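Putative N-acetylmuramoyl-L-alanine amidase,autolysin cwp6 (Peptoclostridium difficile, PDB 5J72) probably cleaves the amide bond between N-acetylmuramic acid and L-alanine in peptidoglycan, as a zinc-dependent autolysin held in the cell wall by its CWB2 domains. Local coordinates at residues T139-A144 and D191-T196; K158-N163 and S178-P183. All blocks are in the same frame, centred on the assembly; numbering follows the deposited sequence. Where two conformers were deposited one is given.

Interaction 1 of 2, residues T139-A144 and D191-T196; sequences TRFETA and DIPEST
F141 turns its CG away from its own carbonyl carbon (chi1 -64°), which carries the ring off helix 140-151 toward P193, while the S195 hydroxyl, set between its backbone N and carbonyl carbon (chi1 61°), leans back toward the base of the same phenylalanine. P193 comes over one face of the F141 ring, its CG 3.4 Å from CD1, with the two side chains crossing at about a right angle. S195 OG lies 3.3 Å from F141 CB, beside the root of the side chain, and T196 OG1 sits near the ring plane at the edge. Here the first turns of two helices meet within the first CWB2 module: P193 is the N-cap residue of helix 194-203, and T139 holds the same position for helix 140-151.

E142 bends at chi2 (81°) and folds back over its own helix start. Its OE1 takes T139 N at 2.7 Å and T139 OG1 at 2.5 Å, the two donors arriving from opposite faces of the carboxylate plane. T139 N bonded to the E142 carboxylate makes T139 and E142 a capping box; F141 N adds a bond to T139 OG1. The other oxygen, E142 OE2, looks across the contact and meets S195 CB at 3.8 Å.

No direct hydrogen bond joins the two segments; two waters do that work. One donates to both F141 O and T196 OG1, the latter hydroxyl also bonded to L186 O of strand 184-187. The second donates to E142 OE2 at 2.5 Å and lies 2.9 Å from S195 OG. Direct contact across the two segments is thus van der Waals, led by P193 on the ring face, with the hydrogen-bonded links running through the waters, and the two OE1 bonds probably steady the E142 carboxylate and help it remain charged.

Interaction 2 of 2, residues K158-N163 and S178-P183; sequences KVVIVN and STYDAP
K158 lays its aliphatic chain across the Y180 ring in a CH-pi contact, inside the beta-alpha-beta unit made by strand 158-163, helix 174-180 and strand 184-187 of the first CWB2 module. Its CD stands 3.7 Å from the Y180 ring centroid, over the face and displaced toward the rim. V160 takes the edge of the same ring, CG2 lying 3.9 Å from Y180 CD2. Farther along the chain, the A182 methyl abuts the strand backbone, with CB 3.3 Å from K158 O.

The helix end probably helps place the ring. D181, with positive phi, is the C' residue of a Schellman motif, and it turns the chain from the helix back to the sheet, so that A182 and P183 run beside the strand. The tyrosine hydroxyl is bonded to E251 of helix 241-253. V159, pointing to the sheet face opposite V160, and P183 both touch L203 of helix 194-203. A water bridges K158 N and Y180 O. Strand pairing begins where V160 N donates to P183 O, at 3.0 Å and an N-H...O angle of 168°.

In the fold
Both contacts belong to the first CWB2 module, their centres about 15 Å apart. Along the chain interaction 2 is nested within the loop closed by interaction 1: helix 140-151 leads into strand 158-163, then helix 174-180, strand 184-187 and helix 194-203. Strands 158-163 and 184-187 are neighbours in a four-stranded parallel sheet. Interaction 2 ties its first strand to the crossover that follows, whereas interaction 1 brings together the starts of two helices. They touch directly where T196 CG2 packs on I161 CD1 at 4.2 Å, so the start of helix 194-203 packs against strand 158-163 of the sheet, well apart from the zinc site of the amidase domain.

Interaction 1 of 2, residues T139-A144 and D191-T196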
# COMPACT_ATOMS: atom_id res chain seq x y z
N THR A 139 -21.21 -0.04 4.92
CA THR A 139 -20.47 1.14 5.33
C THR A 139 -19.16 0.72 6.00
O THR A 139 -18.90 -0.48 6.19
CB THR A 139 -21.29 1.99 6.31
OG1 THR A 139 -21.23 1.41 7.61
CG2 THR A 139 -22.80 2.06 5.92
N ARG A 140 -18.37 1.71 6.36
CA ARG A 140 -17.12 1.50 7.03
C ARG A 140 -17.34 0.63 8.32
O ARG A 140 -16.46 -0.16 8.66
CB ARG A 140 -16.52 2.85 7.40
CG ARG A 140 -17.43 3.70 8.29
CD ARG A 140 -16.91 5.19 8.39
NE ARG A 140 -16.86 5.76 7.03
CZ ARG A 140 -16.15 6.82 6.66
NH1 ARG A 140 -15.44 7.50 7.54
NH2 ARG A 140 -16.11 7.17 5.38
N PHE A 141 -18.46 0.82 9.02
CA PHE A 141 -18.73 0.05 10.26
C PHE A 141 -18.85 -1.44 9.93
O PHE A 141 -18.26 -2.23 10.64
CB PHE A 141 -20.05 0.51 10.93
CG PHE A 141 -19.94 1.92 11.39
CD1 PHE A 141 -19.42 2.23 12.63
CD2 PHE A 141 -20.31 2.97 10.55
CE1 PHE A 141 -19.25 3.56 13.04
CE2 PHE A 141 -20.15 4.30 10.96
CZ PHE A 141 -19.61 4.59 12.20
N GLU A 142 -19.63 -1.82 8.86
CA GLU A 142 -19.76 -3.23 8.53
C GLU A 142 -18.49 -3.76 7.95
O GLU A 142 -18.21 -4.95 8.12
CB GLU A 142 -20.90 -3.52 7.54
CG GLU A 142 -22.29 -3.23 8.09
CD GLU A 142 -22.65 -1.76 8.03
OE1 GLU A 142 -22.02 -0.99 7.28
OE2 GLU A 142 -23.57 -1.36 8.77
N THR A 143 -17.72 -2.91 7.24
CA THR A 143 -16.45 -3.41 6.70
C THR A 143 -15.50 -3.76 7.89
O THR A 143 -14.84 -4.80 7.82
CB THR A 143 -15.81 -2.37 5.76
OG1 THR A 143 -16.54 -2.43 4.56
CG2 THR A 143 -14.32 -2.68 5.42
N ALA A 144 -15.46 -2.92 8.95
CA ALA A 144 -14.59 -3.22 10.10
C ALA A 144 -15.04 -4.59 10.73
O ALA A 144 -14.20 -5.39 11.17
CB ALA A 144 -14.66 -2.12 11.13
N ASP A 191 -22.70 7.13 20.25
CA ASP A 191 -23.39 5.83 20.13
C ASP A 191 -22.55 4.83 19.35
O ASP A 191 -21.54 5.22 18.76
CB ASP A 191 -24.71 6.00 19.35
CG ASP A 191 -24.51 6.36 17.86
OD1 ASP A 191 -24.49 7.57 17.55
OD2 ASP A 191 -24.35 5.43 17.02
N ILE A 192 -22.95 3.56 19.34
CA ILE A 192 -22.30 2.61 18.47
C ILE A 192 -23.40 2.04 17.65
O ILE A 192 -24.49 1.82 18.18
CB ILE A 192 -21.50 1.48 19.18
CG1 ILE A 192 -22.34 0.85 20.37
CG2 ILE A 192 -20.19 2.05 19.67
CD1 ILE A 192 -21.73 -0.50 20.87
N PRO A 193 -23.21 1.82 16.34
CA PRO A 193 -24.29 1.25 15.55
C PRO A 193 -24.46 -0.25 15.86
O PRO A 193 -23.61 -0.87 16.49
CB PRO A 193 -23.85 1.47 14.11
CG PRO A 193 -22.41 1.63 14.17
CD PRO A 193 -22.14 2.35 15.48
N GLU A 194 -25.54 -0.82 15.38
CA GLU A 194 -25.86 -2.20 15.62
C GLU A 194 -24.76 -3.15 15.13
O GLU A 194 -24.50 -4.16 15.77
CB GLU A 194 -27.18 -2.50 14.90
CG GLU A 194 -27.59 -3.96 14.92
CD GLU A 194 -27.77 -4.56 16.35
OE1 GLU A 194 -28.17 -3.82 17.28
OE2 GLU A 194 -27.52 -5.78 16.51
N SER A 195 -24.16 -2.85 13.96
CA SER A 195 -23.10 -3.67 13.40
C SER A 195 -21.96 -3.76 14.48
O SER A 195 -21.57 -4.89 14.81
CB SER A 195 -22.63 -3.04 12.08
OG SER A 195 -22.12 -1.73 12.30
N THR A 196 -21.49 -2.66 15.05
CA THR A 196 -20.41 -2.72 16.06
C THR A 196 -20.91 -3.44 17.37
O THR A 196 -20.20 -4.25 17.95
CB THR A 196 -19.96 -1.28 16.43
OG1 THR A 196 -19.43 -0.70 15.24
CG2 THR A 196 -18.88 -1.26 17.55
O HOH W 1 -17.47 -1.37 13.38
O HOH W 2 -23.53 0.21 10.75

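Interaction 2 of 2, residues K158-N163 and S178-P183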
# COMPACT_ATOMS: atom_id res chain seq x y z
N LYS A 158 -9.48 -8.22 23.75
CA LYS A 158 -9.47 -6.76 23.66
C LYS A 158 -10.01 -6.31 22.30
O LYS A 158 -9.86 -7.05 21.29
CB LYS A 158 -8.05 -6.19 23.76
CG LYS A 158 -7.42 -6.39 25.15
CD LYS A 158 -5.93 -5.88 25.14
CE LYS A 158 -5.46 -5.42 26.51
NZ LYS A 158 -5.30 -6.56 27.38
N VAL A 159 -10.64 -5.16 22.26
CA VAL A 159 -11.11 -4.53 21.03
C VAL A 159 -10.72 -3.07 21.14
O VAL A 159 -10.96 -2.45 22.19
CB VAL A 159 -12.65 -4.62 20.80
CG1 VAL A 159 -13.05 -3.89 19.49
CG2 VAL A 159 -13.10 -6.11 20.72
N VAL A 160 -10.14 -2.51 20.06
CA VAL A 160 -9.81 -1.09 20.02
C VAL A 160 -10.95 -0.40 19.33
O VAL A 160 -11.48 -0.87 18.32
CB VAL A 160 -8.48 -0.87 19.30
CG1 VAL A 160 -8.21 0.68 19.09
CG2 VAL A 160 -7.38 -1.51 20.13
N ILE A 161 -11.35 0.76 19.85
CA ILE A 161 -12.45 1.47 19.20
C ILE A 161 -11.96 2.89 18.83
O ILE A 161 -11.29 3.52 19.64
CB ILE A 161 -13.58 1.60 20.27
CG1 ILE A 161 -14.32 0.23 20.45
CG2 ILE A 161 -14.55 2.69 19.78
CD1 ILE A 161 -15.37 -0.00 19.37
N VAL A 162 -12.30 3.34 17.67
CA VAL A 162 -11.93 4.67 17.15
C VAL A 162 -13.23 5.22 16.62
O VAL A 162 -14.09 4.46 16.22
CB VAL A 162 -10.91 4.45 16.00
CG1 VAL A 162 -10.85 5.65 15.10
CG2 VAL A 162 -9.53 4.10 16.62
N ASN A 163 -13.38 6.53 16.64
CA ASN A 163 -14.55 7.17 16.05
C ASN A 163 -14.47 6.99 14.57
O ASN A 163 -13.47 7.43 13.98
CB ASN A 163 -14.51 8.67 16.38
CG ASN A 163 -15.68 9.43 15.78
OD1 ASN A 163 -16.09 9.19 14.64
ND2 ASN A 163 -16.31 10.36 16.55
N SER A 178 -2.11 -4.05 17.12
CA SER A 178 -1.28 -5.21 16.79
C SER A 178 -0.56 -5.73 18.01
O SER A 178 -0.38 -6.95 18.16
CB SER A 178 -0.23 -4.84 15.73
OG SER A 178 -0.86 -4.14 14.65
N THR A 179 -0.13 -4.82 18.91
CA THR A 179 0.52 -5.28 20.13
C THR A 179 -0.48 -6.09 20.99
O THR A 179 -0.08 -7.08 21.62
CB THR A 179 1.01 -4.04 20.94
OG1 THR A 179 2.06 -3.42 20.14
CG2 THR A 179 1.58 -4.43 22.29
N TYR A 180 -1.75 -5.65 21.02
CA TYR A 180 -2.78 -6.40 21.74
C TYR A 180 -3.28 -7.63 20.93
O TYR A 180 -3.97 -8.49 21.50
CB TYR A 180 -4.05 -5.56 21.89
CG TYR A 180 -3.96 -4.30 22.73
CD1 TYR A 180 -3.12 -4.23 23.83
CD2 TYR A 180 -4.77 -3.21 22.45
CE1 TYR A 180 -3.08 -3.08 24.63
CE2 TYR A 180 -4.75 -2.07 23.25
CZ TYR A 180 -3.91 -2.02 24.33
OH TYR A 180 -3.96 -0.89 25.09
N ASP A 181 -3.00 -7.66 19.64
CA ASP A 181 -3.53 -8.68 18.69
C ASP A 181 -5.07 -8.55 18.77
O ASP A 181 -5.80 -9.46 19.12
CB ASP A 181 -3.03 -10.11 19.04
CG ASP A 181 -3.43 -11.16 17.98
OD1 ASP A 181 -3.84 -10.75 16.84
OD2 ASP A 181 -3.35 -12.36 18.30
N ALA A 182 -5.54 -7.34 18.46
CA ALA A 182 -6.95 -6.99 18.54
C ALA A 182 -7.43 -6.27 17.30
O ALA A 182 -6.65 -5.61 16.64
CB ALA A 182 -7.12 -6.01 19.70
N PRO A 183 -8.70 -6.41 16.97
CA PRO A 183 -9.22 -5.70 15.83
C PRO A 183 -9.63 -4.25 16.27
O PRO A 183 -9.79 -3.97 17.48
CB PRO A 183 -10.50 -6.47 15.47
CG PRO A 183 -11.01 -6.96 16.83
CD PRO A 183 -9.70 -7.32 17.60
O HOH W 3 -6.82 -9.16 22.34